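Local coordinates for protein phenylurea hydrolase B (Mycobacterium brisbanense, PDB 4WHB) that probably hydrolyses carbon-nitrogen bonds other than peptide bonds, as a metal-dependent amidohydrolase acting on phenylurea compounds such as the herbicide diuron, at residues I4-V9 and V25-D30; R54-P59 and Q423-D428; L103-T108 and N370-W375; V419-D424 and R433-V438. All coordinates share one frame; numbering follows the deposited sequence.

Contact 1: residues I4-V9 and V25-D30; sequences IAITNV and VIVEGD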
loop_
_atom_site.group_PDB
_atom_site.type_symbol
_atom_site.label_atom_id
_atom_site.label_comp_id
_atom_site.label_asym_id
_atom_site.label_seq_id
_atom_site.Cartn_x
_atom_site.Cartn_y
_atom_site.Cartn_z
ATOM N N ILE C 4 -50.182 -11.551 -33.809
ATOM C CA ILE C 4 -49.521 -10.712 -34.810
ATOM C C ILE C 4 -49.063 -11.488 -36.006
ATOM O O ILE C 4 -48.755 -12.662 -35.873
ATOM C CB ILE C 4 -48.272 -10.033 -34.225
ATOM C CG1 ILE C 4 -48.543 -9.587 -32.784
ATOM C CG2 ILE C 4 -47.846 -8.879 -35.119
ATOM C CD1 ILE C 4 -47.880 -8.290 -32.369
ATOM N N ALA C 5 -49.020 -10.840 -37.166
ATOM C CA ALA C 5 -48.393 -11.444 -38.347
ATOM C C ALA C 5 -47.302 -10.544 -38.890
ATOM O O ALA C 5 -47.531 -9.367 -39.095
ATOM C CB ALA C 5 -49.391 -11.751 -39.436
ATOM N N ILE C 6 -46.097 -11.084 -39.075
ATOM C CA ILE C 6 -45.000 -10.305 -39.607
ATOM C C ILE C 6 -44.734 -10.794 -41.008
ATOM O O ILE C 6 -44.321 -11.915 -41.227
ATOM C CB ILE C 6 -43.724 -10.443 -38.799
ATOM C CG1 ILE C 6 -43.995 -10.198 -37.332
ATOM C CG2 ILE C 6 -42.712 -9.421 -39.294
ATOM C CD1 ILE C 6 -44.071 -11.473 -36.503
ATOM N N THR C 7 -44.942 -9.907 -41.955
ATOM C CA THR C 7 -45.054 -10.257 -43.355
ATOM C C THR C 7 -43.846 -9.820 -44.211
ATOM O O THR C 7 -43.244 -8.780 -43.936
ATOM C CB THR C 7 -46.308 -9.601 -43.945
ATOM O OG1 THR C 7 -46.202 -8.173 -43.855
ATOM C CG2 THR C 7 -47.537 -10.049 -43.173
ATOM N N ASN C 8 -43.532 -10.597 -45.257
ATOM C CA ASN C 8 -42.483 -10.258 -46.190
ATOM C C ASN C 8 -41.111 -10.113 -45.513
ATOM O O ASN C 8 -40.330 -9.180 -45.808
ATOM C CB ASN C 8 -42.820 -8.953 -46.923
ATOM C CG ASN C 8 -42.309 -8.924 -48.392
ATOM O OD1 ASN C 8 -41.532 -9.777 -48.846
ATOM N ND2 ASN C 8 -42.777 -7.935 -49.139
ATOM N N VAL C 9 -40.802 -11.052 -44.615
ATOM C CA VAL C 9 -39.508 -11.066 -43.944
ATOM C C VAL C 9 -38.561 -11.947 -44.746
ATOM O O VAL C 9 -38.965 -12.932 -45.385
ATOM C CB VAL C 9 -39.624 -11.602 -42.519
ATOM C CG1 VAL C 9 -38.330 -11.436 -41.787
ATOM C CG2 VAL C 9 -40.753 -10.896 -41.746
ATOM N N VAL C 25 -44.041 -14.873 -41.009
ATOM C CA VAL C 25 -44.046 -15.469 -39.702
ATOM C C VAL C 25 -45.227 -14.888 -38.893
ATOM O O VAL C 25 -45.431 -13.674 -38.801
ATOM C CB VAL C 25 -42.713 -15.230 -38.980
ATOM C CG1 VAL C 25 -42.662 -15.987 -37.690
ATOM C CG2 VAL C 25 -41.562 -15.631 -39.866
ATOM N N ILE C 26 -45.988 -15.806 -38.307
ATOM C CA ILE C 26 -47.087 -15.494 -37.453
ATOM C C ILE C 26 -46.686 -15.830 -36.014
ATOM O O ILE C 26 -45.898 -16.770 -35.772
ATOM C CB ILE C 26 -48.303 -16.338 -37.891
ATOM C CG1 ILE C 26 -48.681 -15.997 -39.350
ATOM C CG2 ILE C 26 -49.483 -16.094 -36.946
ATOM C CD1 ILE C 26 -49.979 -16.558 -39.878
ATOM N N VAL C 27 -47.243 -15.092 -35.058
ATOM C CA VAL C 27 -47.052 -15.442 -33.632
ATOM C C VAL C 27 -48.388 -15.720 -32.989
ATOM O O VAL C 27 -49.355 -14.978 -33.197
ATOM C CB VAL C 27 -46.280 -14.372 -32.835
ATOM C CG1 VAL C 27 -44.828 -14.373 -33.260
ATOM C CG2 VAL C 27 -46.880 -13.022 -33.052
ATOM N N GLU C 28 -48.451 -16.823 -32.244
ATOM C CA GLU C 28 -49.661 -17.168 -31.505
ATOM C C GLU C 28 -49.283 -16.973 -30.064
ATOM O O GLU C 28 -48.301 -17.554 -29.641
ATOM C CB GLU C 28 -50.052 -18.628 -31.752
ATOM C CG GLU C 28 -50.939 -19.231 -30.657
ATOM C CD GLU C 28 -50.753 -20.735 -30.434
ATOM O OE1 GLU C 28 -51.709 -21.343 -29.887
ATOM O OE2 GLU C 28 -49.670 -21.294 -30.777
ATOM N N GLY C 29 -50.049 -16.186 -29.309
ATOM C CA GLY C 29 -49.745 -16.009 -27.901
ATOM C C GLY C 29 -48.341 -15.480 -27.816
ATOM O O GLY C 29 -48.093 -14.403 -28.362
ATOM N N ASP C 30 -47.438 -16.252 -27.213
ATOM C CA ASP C 30 -46.023 -15.930 -27.288
ATOM C C ASP C 30 -45.685 -16.638 -28.585
ATOM O O ASP C 30 -46.154 -16.242 -29.665
ATOM C CB ASP C 30 -45.224 -16.505 -26.113
ATOM C CG ASP C 30 -46.094 -16.896 -24.940
ATOM O OD1 ASP C 30 -46.391 -15.969 -24.158
ATOM O OD2 ASP C 30 -46.461 -18.108 -24.777
#

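Contact 2: residues R54-P59 and Q423-D428; sequences RRWMVP and QDPVDD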
loop_
_atom_site.group_PDB
_atom_site.type_symbol
_atom_site.label_atom_id
_atom_site.label_comp_id
_atom_site.label_asym_id
_atom_site.label_seq_id
_atom_site.Cartn_x
_atom_site.Cartn_y
_atom_site.Cartn_z
ATOM N N ARG C 54 -38.334 -5.087 -46.564
ATOM C CA ARG C 54 -37.058 -4.406 -46.477
ATOM C C ARG C 54 -36.416 -4.611 -45.120
ATOM O O ARG C 54 -35.634 -3.781 -44.702
ATOM C CB ARG C 54 -37.217 -2.891 -46.741
ATOM C CG ARG C 54 -38.051 -2.532 -47.952
ATOM C CD ARG C 54 -37.216 -2.699 -49.216
ATOM N NE ARG C 54 -38.004 -2.533 -50.424
ATOM C CZ ARG C 54 -38.949 -3.378 -50.808
ATOM N NH1 ARG C 54 -39.259 -4.428 -50.098
ATOM N NH2 ARG C 54 -39.630 -3.179 -51.915
ATOM N N ARG C 55 -36.730 -5.697 -44.425
ATOM C CA ARG C 55 -36.039 -6.008 -43.183
ATOM C C ARG C 55 -35.632 -7.475 -43.073
ATOM O O ARG C 55 -35.947 -8.269 -43.946
ATOM C CB ARG C 55 -36.904 -5.613 -41.982
ATOM C CG ARG C 55 -36.888 -4.127 -41.718
ATOM C CD ARG C 55 -38.147 -3.668 -41.047
ATOM N NE ARG C 55 -38.122 -2.206 -40.857
ATOM C CZ ARG C 55 -38.242 -1.321 -41.844
ATOM N NH1 ARG C 55 -38.401 -1.712 -43.092
ATOM N NH2 ARG C 55 -38.232 -0.031 -41.579
ATOM N N TRP C 56 -34.939 -7.826 -41.992
ATOM C CA TRP C 56 -34.516 -9.179 -41.746
ATOM C C TRP C 56 -35.034 -9.594 -40.422
ATOM O O TRP C 56 -35.269 -8.767 -39.529
ATOM C CB TRP C 56 -32.990 -9.259 -41.682
ATOM C CG TRP C 56 -32.387 -9.556 -42.989
ATOM C CD1 TRP C 56 -31.884 -10.748 -43.409
ATOM C CD2 TRP C 56 -32.244 -8.643 -44.074
ATOM N NE1 TRP C 56 -31.467 -10.632 -44.706
ATOM C CE2 TRP C 56 -31.658 -9.346 -45.127
ATOM C CE3 TRP C 56 -32.552 -7.294 -44.246
ATOM C CZ2 TRP C 56 -31.419 -8.771 -46.349
ATOM C CZ3 TRP C 56 -32.275 -6.711 -45.470
ATOM C CH2 TRP C 56 -31.696 -7.444 -46.495
ATOM N N MET C 57 -35.216 -10.896 -40.266
ATOM C CA MET C 57 -35.415 -11.454 -38.932
ATOM C C MET C 57 -34.266 -12.385 -38.638
ATOM O O MET C 57 -33.973 -13.316 -39.407
ATOM C CB MET C 57 -36.735 -12.210 -38.815
ATOM C CG MET C 57 -37.859 -11.407 -38.174
ATOM S SD MET C 57 -39.289 -12.439 -37.859
ATOM C CE MET C 57 -38.544 -13.788 -36.993
ATOM N N VAL C 58 -33.592 -12.110 -37.530
ATOM C CA VAL C 58 -32.636 -13.055 -36.972
ATOM C C VAL C 58 -33.258 -13.492 -35.657
ATOM O O VAL C 58 -34.106 -12.763 -35.093
ATOM C CB VAL C 58 -31.261 -12.438 -36.755
ATOM C CG1 VAL C 58 -30.628 -12.076 -38.085
ATOM C CG2 VAL C 58 -31.360 -11.200 -35.888
ATOM N N PRO C 59 -32.894 -14.685 -35.189
ATOM C CA PRO C 59 -33.416 -15.077 -33.889
ATOM C C PRO C 59 -32.958 -14.056 -32.844
ATOM O O PRO C 59 -31.853 -13.544 -32.957
ATOM C CB PRO C 59 -32.805 -16.471 -33.647
ATOM C CG PRO C 59 -31.800 -16.632 -34.725
ATOM C CD PRO C 59 -32.172 -15.763 -35.863
ATOM N N GLN C 423 -30.575 -4.173 -42.648
ATOM C CA GLN C 423 -29.606 -4.397 -43.696
ATOM C C GLN C 423 -29.013 -5.827 -43.638
ATOM O O GLN C 423 -29.122 -6.506 -42.624
ATOM C CB GLN C 423 -28.514 -3.324 -43.584
ATOM C CG GLN C 423 -28.820 -2.087 -44.419
ATOM C CD GLN C 423 -28.330 -0.803 -43.811
ATOM O OE1 GLN C 423 -29.150 0.055 -43.481
ATOM N NE2 GLN C 423 -26.999 -0.666 -43.641
ATOM N N ASP C 424 -28.372 -6.243 -44.731
ATOM C CA ASP C 424 -27.840 -7.593 -44.884
ATOM C C ASP C 424 -26.894 -7.923 -43.755
ATOM O O ASP C 424 -25.889 -7.233 -43.579
ATOM C CB ASP C 424 -27.081 -7.713 -46.221
ATOM C CG ASP C 424 -27.616 -8.808 -47.125
ATOM O OD1 ASP C 424 -28.781 -8.720 -47.469
ATOM O OD2 ASP C 424 -26.920 -9.725 -47.570
ATOM N N PRO C 425 -27.183 -8.982 -42.975
ATOM C CA PRO C 425 -26.206 -9.449 -42.016
ATOM C C PRO C 425 -24.947 -10.028 -42.646
ATOM O O PRO C 425 -23.974 -10.234 -41.939
ATOM C CB PRO C 425 -26.952 -10.540 -41.253
ATOM C CG PRO C 425 -28.348 -10.117 -41.313
ATOM C CD PRO C 425 -28.501 -9.565 -42.696
ATOM N N VAL C 426 -24.958 -10.310 -43.947
ATOM C CA VAL C 426 -23.855 -11.055 -44.589
ATOM C C VAL C 426 -22.919 -10.215 -45.465
ATOM O O VAL C 426 -23.340 -9.339 -46.237
ATOM C CB VAL C 426 -24.371 -12.245 -45.381
ATOM C CG1 VAL C 426 -23.266 -13.258 -45.476
ATOM C CG2 VAL C 426 -25.574 -12.864 -44.697
ATOM N N ASP C 427 -21.636 -10.558 -45.301
ATOM C CA ASP C 427 -20.431 -9.812 -45.737
ATOM C C ASP C 427 -20.189 -8.666 -44.792
ATOM O O ASP C 427 -19.019 -8.272 -44.554
ATOM C CB ASP C 427 -20.444 -9.310 -47.194
ATOM C CG ASP C 427 -19.165 -8.554 -47.550
ATOM O OD1 ASP C 427 -18.103 -8.767 -46.923
ATOM O OD2 ASP C 427 -19.220 -7.714 -48.461
ATOM N N ASP C 428 -21.271 -8.156 -44.204
ATOM C CA ASP C 428 -21.108 -7.241 -43.087
ATOM C C ASP C 428 -21.906 -7.775 -41.942
ATOM O O ASP C 428 -23.115 -7.761 -41.981
ATOM C CB ASP C 428 -21.533 -5.840 -43.496
ATOM C CG ASP C 428 -20.645 -4.769 -42.967
ATOM O OD1 ASP C 428 -19.505 -5.065 -42.573
ATOM O OD2 ASP C 428 -21.085 -3.600 -42.973
#

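Contact 3: residues L103-T108 and N370-W375; sequences LRNGVT and NDHFHW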
loop_
_atom_site.group_PDB
_atom_site.type_symbol
_atom_site.label_atom_id
_atom_site.label_comp_id
_atom_site.label_asym_id
_atom_site.label_seq_id
_atom_site.Cartn_x
_atom_site.Cartn_y
_atom_site.Cartn_z
ATOM N N LEU C 103 -31.539 -6.078 -24.258
ATOM C CA LEU C 103 -32.780 -6.217 -24.999
ATOM C C LEU C 103 -32.975 -5.053 -25.945
ATOM O O LEU C 103 -33.401 -5.240 -27.075
ATOM C CB LEU C 103 -33.941 -6.298 -23.994
ATOM C CG LEU C 103 -35.372 -6.506 -24.524
ATOM C CD1 LEU C 103 -35.434 -7.758 -25.409
ATOM C CD2 LEU C 103 -36.349 -6.568 -23.348
ATOM N N ARG C 104 -32.679 -3.840 -25.467
ATOM C CA ARG C 104 -32.708 -2.629 -26.287
ATOM C C ARG C 104 -31.817 -2.863 -27.524
ATOM O O ARG C 104 -32.158 -2.432 -28.619
ATOM C CB ARG C 104 -32.224 -1.412 -25.474
ATOM C CG ARG C 104 -32.428 -0.070 -26.176
ATOM C CD ARG C 104 -32.078 1.191 -25.345
ATOM N NE ARG C 104 -30.642 1.327 -25.054
ATOM C CZ ARG C 104 -30.064 2.414 -24.545
ATOM N NH1 ARG C 104 -30.764 3.476 -24.231
ATOM N NH2 ARG C 104 -28.769 2.428 -24.307
ATOM N N ASN C 105 -30.679 -3.543 -27.337
ATOM C CA ASN C 105 -29.763 -3.859 -28.427
ATOM C C ASN C 105 -30.076 -5.195 -29.138
ATOM O O ASN C 105 -29.369 -5.635 -30.033
ATOM C CB ASN C 105 -28.350 -3.842 -27.924
ATOM C CG ASN C 105 -27.838 -2.442 -27.681
ATOM O OD1 ASN C 105 -28.583 -1.541 -27.281
ATOM N ND2 ASN C 105 -26.558 -2.250 -27.921
ATOM N N GLY C 106 -31.171 -5.829 -28.740
ATOM C CA GLY C 106 -31.660 -7.018 -29.417
ATOM C C GLY C 106 -31.437 -8.333 -28.689
ATOM O O GLY C 106 -31.872 -9.381 -29.183
ATOM N N VAL C 107 -30.822 -8.309 -27.514
ATOM C CA VAL C 107 -30.631 -9.556 -26.770
ATOM C C VAL C 107 -31.825 -9.859 -25.878
ATOM O O VAL C 107 -32.034 -9.212 -24.885
ATOM C CB VAL C 107 -29.343 -9.506 -25.924
ATOM C CG1 VAL C 107 -29.072 -10.879 -25.299
ATOM C CG2 VAL C 107 -28.126 -9.000 -26.760
ATOM N N THR C 108 -32.607 -10.848 -26.266
ATOM C CA THR C 108 -33.847 -11.212 -25.571
ATOM C C THR C 108 -33.620 -12.026 -24.337
ATOM O O THR C 108 -34.415 -12.001 -23.423
ATOM C CB THR C 108 -34.764 -12.020 -26.511
ATOM O OG1 THR C 108 -34.025 -13.104 -27.108
ATOM C CG2 THR C 108 -35.333 -11.084 -27.618
ATOM N N ASN C 370 -22.810 -3.108 -26.271
ATOM C CA ASN C 370 -21.864 -3.373 -27.361
ATOM C C ASN C 370 -21.385 -4.810 -27.496
ATOM O O ASN C 370 -20.965 -5.216 -28.571
ATOM C CB ASN C 370 -20.606 -2.511 -27.200
ATOM C CG ASN C 370 -20.665 -1.248 -28.003
ATOM O OD1 ASN C 370 -20.411 -1.261 -29.220
ATOM N ND2 ASN C 370 -20.962 -0.132 -27.321
ATOM N N ASP C 371 -21.496 -5.574 -26.420
ATOM C CA ASP C 371 -20.726 -6.825 -26.271
ATOM C C ASP C 371 -21.001 -7.924 -27.301
ATOM O O ASP C 371 -20.057 -8.548 -27.815
ATOM C CB ASP C 371 -20.923 -7.389 -24.861
ATOM C CG ASP C 371 -22.332 -7.756 -24.584
ATOM O OD1 ASP C 371 -23.245 -7.121 -25.152
ATOM O OD2 ASP C 371 -22.513 -8.682 -23.793
ATOM N N HIS C 372 -22.280 -8.148 -27.599
ATOM C CA HIS C 372 -22.672 -9.186 -28.499
ATOM C C HIS C 372 -22.432 -8.811 -29.935
ATOM O O HIS C 372 -22.257 -9.669 -30.786
ATOM C CB HIS C 372 -24.131 -9.547 -28.275
ATOM C CG HIS C 372 -25.082 -8.399 -28.499
ATOM N ND1 HIS C 372 -25.145 -7.314 -27.649
ATOM C CD2 HIS C 372 -25.991 -8.164 -29.477
ATOM C CE1 HIS C 372 -26.051 -6.474 -28.092
ATOM N NE2 HIS C 372 -26.574 -6.963 -29.197
ATOM N N PHE C 373 -22.431 -7.517 -30.222
ATOM C CA PHE C 373 -22.114 -7.014 -31.571
ATOM C C PHE C 373 -20.633 -7.202 -31.864
ATOM O O PHE C 373 -20.242 -7.713 -32.915
ATOM C CB PHE C 373 -22.458 -5.543 -31.694
ATOM C CG PHE C 373 -23.934 -5.249 -31.565
ATOM C CD1 PHE C 373 -24.844 -5.831 -32.430
ATOM C CD2 PHE C 373 -24.407 -4.379 -30.589
ATOM C CE1 PHE C 373 -26.176 -5.572 -32.326
ATOM C CE2 PHE C 373 -25.739 -4.122 -30.468
ATOM C CZ PHE C 373 -26.627 -4.706 -31.351
ATOM N N HIS C 374 -19.822 -6.769 -30.906
ATOM C CA HIS C 374 -18.364 -6.833 -30.958
ATOM C C HIS C 374 -17.960 -8.278 -31.195
ATOM O O HIS C 374 -17.197 -8.586 -32.126
ATOM C CB HIS C 374 -17.784 -6.347 -29.620
ATOM C CG HIS C 374 -16.346 -5.966 -29.668
ATOM N ND1 HIS C 374 -15.923 -4.655 -29.654
ATOM C CD2 HIS C 374 -15.223 -6.717 -29.700
ATOM C CE1 HIS C 374 -14.606 -4.614 -29.697
ATOM N NE2 HIS C 374 -14.154 -5.851 -29.736
ATOM N N TRP C 375 -18.475 -9.156 -30.329
ATOM C CA TRP C 375 -18.161 -10.576 -30.355
ATOM C C TRP C 375 -18.523 -11.201 -31.697
ATOM O O TRP C 375 -17.735 -11.977 -32.260
ATOM C CB TRP C 375 -18.922 -11.277 -29.237
ATOM C CG TRP C 375 -18.406 -12.664 -28.955
ATOM C CD1 TRP C 375 -17.455 -13.016 -28.070
ATOM C CD2 TRP C 375 -18.851 -13.869 -29.572
ATOM N NE1 TRP C 375 -17.290 -14.375 -28.085
ATOM C CE2 TRP C 375 -18.145 -14.918 -28.995
ATOM C CE3 TRP C 375 -19.794 -14.155 -30.556
ATOM C CZ2 TRP C 375 -18.316 -16.234 -29.381
ATOM C CZ3 TRP C 375 -19.970 -15.474 -30.952
ATOM C CH2 TRP C 375 -19.239 -16.495 -30.356
#

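Contact 4: residues V419-D424 and R433-V438; sequences VLLDQD and RSITEV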
loop_
_atom_site.group_PDB
_atom_site.type_symbol
_atom_site.label_atom_id
_atom_site.label_comp_id
_atom_site.label_asym_id
_atom_site.label_seq_id
_atom_site.Cartn_x
_atom_site.Cartn_y
_atom_site.Cartn_z
ATOM N N VAL C 419 -35.613 -10.242 -33.567
ATOM C CA VAL C 419 -35.100 -8.931 -33.832
ATOM C C VAL C 419 -35.219 -8.688 -35.336
ATOM O O VAL C 419 -34.930 -9.610 -36.148
ATOM C CB VAL C 419 -33.645 -8.858 -33.424
ATOM C CG1 VAL C 419 -33.156 -7.428 -33.551
ATOM C CG2 VAL C 419 -33.450 -9.375 -31.993
ATOM N N LEU C 420 -35.680 -7.491 -35.719
ATOM C CA LEU C 420 -35.736 -7.144 -37.118
ATOM C C LEU C 420 -34.587 -6.212 -37.482
ATOM O O LEU C 420 -34.377 -5.199 -36.803
ATOM C CB LEU C 420 -37.059 -6.461 -37.433
ATOM C CG LEU C 420 -38.289 -7.327 -37.747
ATOM C CD1 LEU C 420 -39.298 -7.055 -36.641
ATOM C CD2 LEU C 420 -38.890 -6.936 -39.104
ATOM N N LEU C 421 -33.847 -6.514 -38.536
ATOM C CA LEU C 421 -32.704 -5.649 -38.905
ATOM C C LEU C 421 -33.027 -4.723 -40.073
ATOM O O LEU C 421 -34.068 -4.833 -40.689
ATOM C CB LEU C 421 -31.469 -6.496 -39.251
ATOM C CG LEU C 421 -30.989 -7.437 -38.169
ATOM C CD1 LEU C 421 -29.832 -8.227 -38.683
ATOM C CD2 LEU C 421 -30.597 -6.641 -36.931
ATOM N N ASP C 422 -32.111 -3.817 -40.374
ATOM C CA ASP C 422 -32.288 -2.861 -41.498
ATOM C C ASP C 422 -31.533 -3.261 -42.768
ATOM O O ASP C 422 -31.814 -2.748 -43.829
ATOM C CB ASP C 422 -31.753 -1.466 -41.081
ATOM C CG ASP C 422 -32.509 -0.352 -41.666
ATOM O OD1 ASP C 422 -33.253 -0.593 -42.621
ATOM O OD2 ASP C 422 -32.377 0.772 -41.147
ATOM N N GLN C 423 -30.575 -4.173 -42.648
ATOM C CA GLN C 423 -29.606 -4.397 -43.696
ATOM C C GLN C 423 -29.013 -5.827 -43.638
ATOM O O GLN C 423 -29.122 -6.506 -42.624
ATOM C CB GLN C 423 -28.514 -3.324 -43.584
ATOM C CG GLN C 423 -28.820 -2.087 -44.419
ATOM C CD GLN C 423 -28.330 -0.803 -43.811
ATOM O OE1 GLN C 423 -29.150 0.055 -43.481
ATOM N NE2 GLN C 423 -26.999 -0.666 -43.641
ATOM N N ASP C 424 -28.372 -6.243 -44.731
ATOM C CA ASP C 424 -27.840 -7.593 -44.884
ATOM C C ASP C 424 -26.894 -7.923 -43.755
ATOM O O ASP C 424 -25.889 -7.233 -43.579
ATOM C CB ASP C 424 -27.081 -7.713 -46.221
ATOM C CG ASP C 424 -27.616 -8.808 -47.125
ATOM O OD1 ASP C 424 -28.781 -8.720 -47.469
ATOM O OD2 ASP C 424 -26.920 -9.725 -47.570
ATOM N N ARG C 433 -26.561 -4.351 -35.632
ATOM C CA ARG C 433 -26.818 -3.152 -34.848
ATOM C C ARG C 433 -28.072 -2.415 -35.291
ATOM O O ARG C 433 -28.657 -1.683 -34.530
ATOM C CB ARG C 433 -25.608 -2.214 -34.918
ATOM C CG ARG C 433 -24.333 -2.814 -34.395
ATOM C CD ARG C 433 -23.468 -1.795 -33.638
ATOM N NE ARG C 433 -22.287 -2.446 -33.041
ATOM C CZ ARG C 433 -21.258 -1.804 -32.517
ATOM N NH1 ARG C 433 -21.209 -0.481 -32.522
ATOM N NH2 ARG C 433 -20.256 -2.474 -31.987
ATOM N N SER C 434 -28.471 -2.571 -36.534
ATOM C CA SER C 434 -29.551 -1.714 -37.081
ATOM C C SER C 434 -30.861 -2.459 -36.969
ATOM O O SER C 434 -31.120 -3.391 -37.739
ATOM C CB SER C 434 -29.293 -1.334 -38.526
ATOM O OG SER C 434 -28.970 -2.493 -39.284
ATOM N N ILE C 435 -31.659 -2.057 -35.981
ATOM C CA ILE C 435 -32.802 -2.845 -35.549
ATOM C C ILE C 435 -34.046 -1.991 -35.521
ATOM O O ILE C 435 -34.136 -1.057 -34.697
ATOM C CB ILE C 435 -32.555 -3.411 -34.141
ATOM C CG1 ILE C 435 -31.428 -4.447 -34.188
ATOM C CG2 ILE C 435 -33.814 -4.047 -33.584
ATOM C CD1 ILE C 435 -30.905 -4.918 -32.826
ATOM N N THR C 436 -35.008 -2.314 -36.383
ATOM C CA THR C 436 -36.262 -1.567 -36.403
ATOM C C THR C 436 -37.221 -2.008 -35.316
ATOM O O THR C 436 -38.027 -1.207 -34.847
ATOM C CB THR C 436 -36.945 -1.660 -37.774
ATOM O OG1 THR C 436 -37.117 -3.048 -38.143
ATOM C CG2 THR C 436 -36.076 -0.885 -38.785
ATOM N N GLU C 437 -37.137 -3.270 -34.908
ATOM C CA GLU C 437 -37.960 -3.756 -33.792
ATOM C C GLU C 437 -37.350 -4.944 -33.091
ATOM O O GLU C 437 -36.663 -5.761 -33.727
ATOM C CB GLU C 437 -39.381 -4.124 -34.284
ATOM C CG GLU C 437 -40.456 -3.170 -33.787
ATOM C CD GLU C 437 -41.624 -3.065 -34.755
ATOM O OE1 GLU C 437 -41.421 -3.365 -35.961
ATOM O OE2 GLU C 437 -42.747 -2.666 -34.320
ATOM N N VAL C 438 -37.605 -5.035 -31.786
ATOM C CA VAL C 438 -37.286 -6.228 -31.035
ATOM C C VAL C 438 -38.546 -6.814 -30.403
ATOM O O VAL C 438 -39.160 -6.175 -29.571
ATOM C CB VAL C 438 -36.257 -5.945 -29.958
ATOM C CG1 VAL C 438 -35.950 -7.222 -29.170
ATOM C CG2 VAL C 438 -34.959 -5.449 -30.564
#

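Contact 1: residues I4-V9 and V25-D30
Ile6 and Val25 face each other as an antiparallel hydrogen-bonded pair: Ile6 N donates to Val25 O (2.7 Å), and Val25 N gives a bond back to Ile6 O (3.0 Å). A third backbone bond, Val27 N to Ile4 O, is almost straight at 175°. Packing is closest where Val27 and Ile4 lie side by side. With chi1 at -71°, Val27 CG2 sits between its own backbone N and carbonyl carbon, which sets this methyl 3.5 Å from Ile4 CB. Ile6 CD1 meets Val27 CG1 more loosely, at 4.4 Å. On the other face of the sheet Ala5 CB only grazes Ile26 CG1 (4.3 Å). Strand 23-27 ends at Val27, and Glu28 and Gly29 beyond it are exposed and do not touch segment 4-9. Asn8, where the chain turns its corner, is also exposed. In the small four-stranded N-terminal sheet this pair is central: strand 32-36 borders 23-27 through Phe32 and Ala33, and strand 48-51 runs parallel to 4-7, bonding to Ala5 and Thr7.

Contact 2: residues R54-P59 and Q423-D428
Trp56 is turned toward Pro425 by chi1 of -92°, which places CG anti to the carbonyl carbon and beside the backbone N, while chi2 of -103° presents a face of the indole to the 423-425 backbone. The Gln423 carbonyl, Asp424 CA and Pro425 CD all lie over this one face. Pro425 CD stands 3.7 Å from the centroid of the five-membered ring of Trp56, close to the ring normal, a CH-pi contact. A second one comes from Asp424 CA, 4.2 Å from the centroid of the six-membered ring. The Gln423 carbonyl lies over the rim of the six-membered ring, its C atom 3.8 Å from Trp56 CZ3. Val58, two residues along the same strand, adds a looser apolar touch, CG1 to Pro425 CG at 4.4 Å. No hydrogen bond joins the segments, so the contact rests on CH-pi and apolar packing. The neighbouring backbone supplies the polar link, with Trp56 bonded to Leu421 and Val58 to Val419. The loop follows strand 418-421, and its proline lies over a tryptophan of strand 56-63, in the amidohydrolase (TIM-barrel clan) fold.

Contact 3: residues L103-T108 and N370-W375
His372 reaches Asn105 and Val107 with different parts of its ring. NE2 donates to Asn105 O (3.2 Å, 153° at the hydrogen), approaching from above the carbonyl plane. Val107 CG2 sits over the centre of one imidazole face, 3.4 Å from the centroid, a CH-pi contact. Phe373 CG lies toward the rim of the opposite face. Asn105 CB meets CE1 of His372 at the ring edge (3.5 Å), and the Asn105 amide lies by the rim of Phe373, its CG near that ring's plane. The segment 103-108 is the turn from helix 91-104 into strand 107-112, a helix-to-strand passage of the amidohydrolase TIM barrel. Gly106, with positive phi, ends the helix in a Schellman motif, its N bonded to Leu103 O (2.8 Å), and the turn presents the Asn105 carbonyl to the histidine. His372 is held in turn by Asp371: ND1 donates to OD1 (3.1 Å, 173°) in the imidazole plane. Asn63 of strand 56-63 packs on His372, and Asn105 ND2 bonds weakly to Gly369 O.

Contact 4: residues V419-D424 and R433-V438
Leu420 N donates to Glu437 O at 2.8 Å and 174°, the straightest of three backbone bonds here. Leu420 O in turn accepts from Thr436 N (3.0 Å), a more bent bond whose donor is tilted out of the carbonyl plane. Asp422 N to Ser434 O is weak at 127°. Leu420 thus faces both Thr436 and Glu437, an extra residue in strand 435-440 consistent with a beta bulge. On either side of it the pairs Val419-Val438 and Leu421-Ile435 are antiparallel and non-hydrogen-bonded, sharing one face. There Val419 CG1, anti to its own backbone N (chi1 -173°), lies 3.4 Å from Ile435 CG2, and Leu421 CD2 meets Ile435 CG1 at 3.6 Å. The other face carries Leu420 beside Glu437, CD1 to CB 3.8 Å. At the outer end Asp422 CB packs on the Ser434 side chain, whose OG is hydrogen-bonded to Asn431 O. Strand 418-421 lies between strand 435-440 and strand 56-63, its Val419 and Leu421 hydrogen-bonded through the backbone to Val58 and Trp56.

Contacts 1 and 4 are both antiparallel strand pairings, but contact 1 lies in the N-terminal sheet and is buried, whereas contact 4 is partly buried and interrupted by an extra residue. Contact 2 has no hydrogen bond across it and is the more exposed, aromatic-to-proline arrangement. It shares Gln423 and Asp424 with contact 4, and both belong to the same sheet, contact 2 tying strand 56-63 to the loop that strand 418-421 runs into. Contact 1 touches contact 2 where Val9 packs on Met57. Contact 3, also buried, lies nearest the centre of the chain, about 10 Å between centres, and alone joins its segments through a side-chain hydrogen bond. It meets contact 4 where Phe373 and Asn370 pack on Arg433.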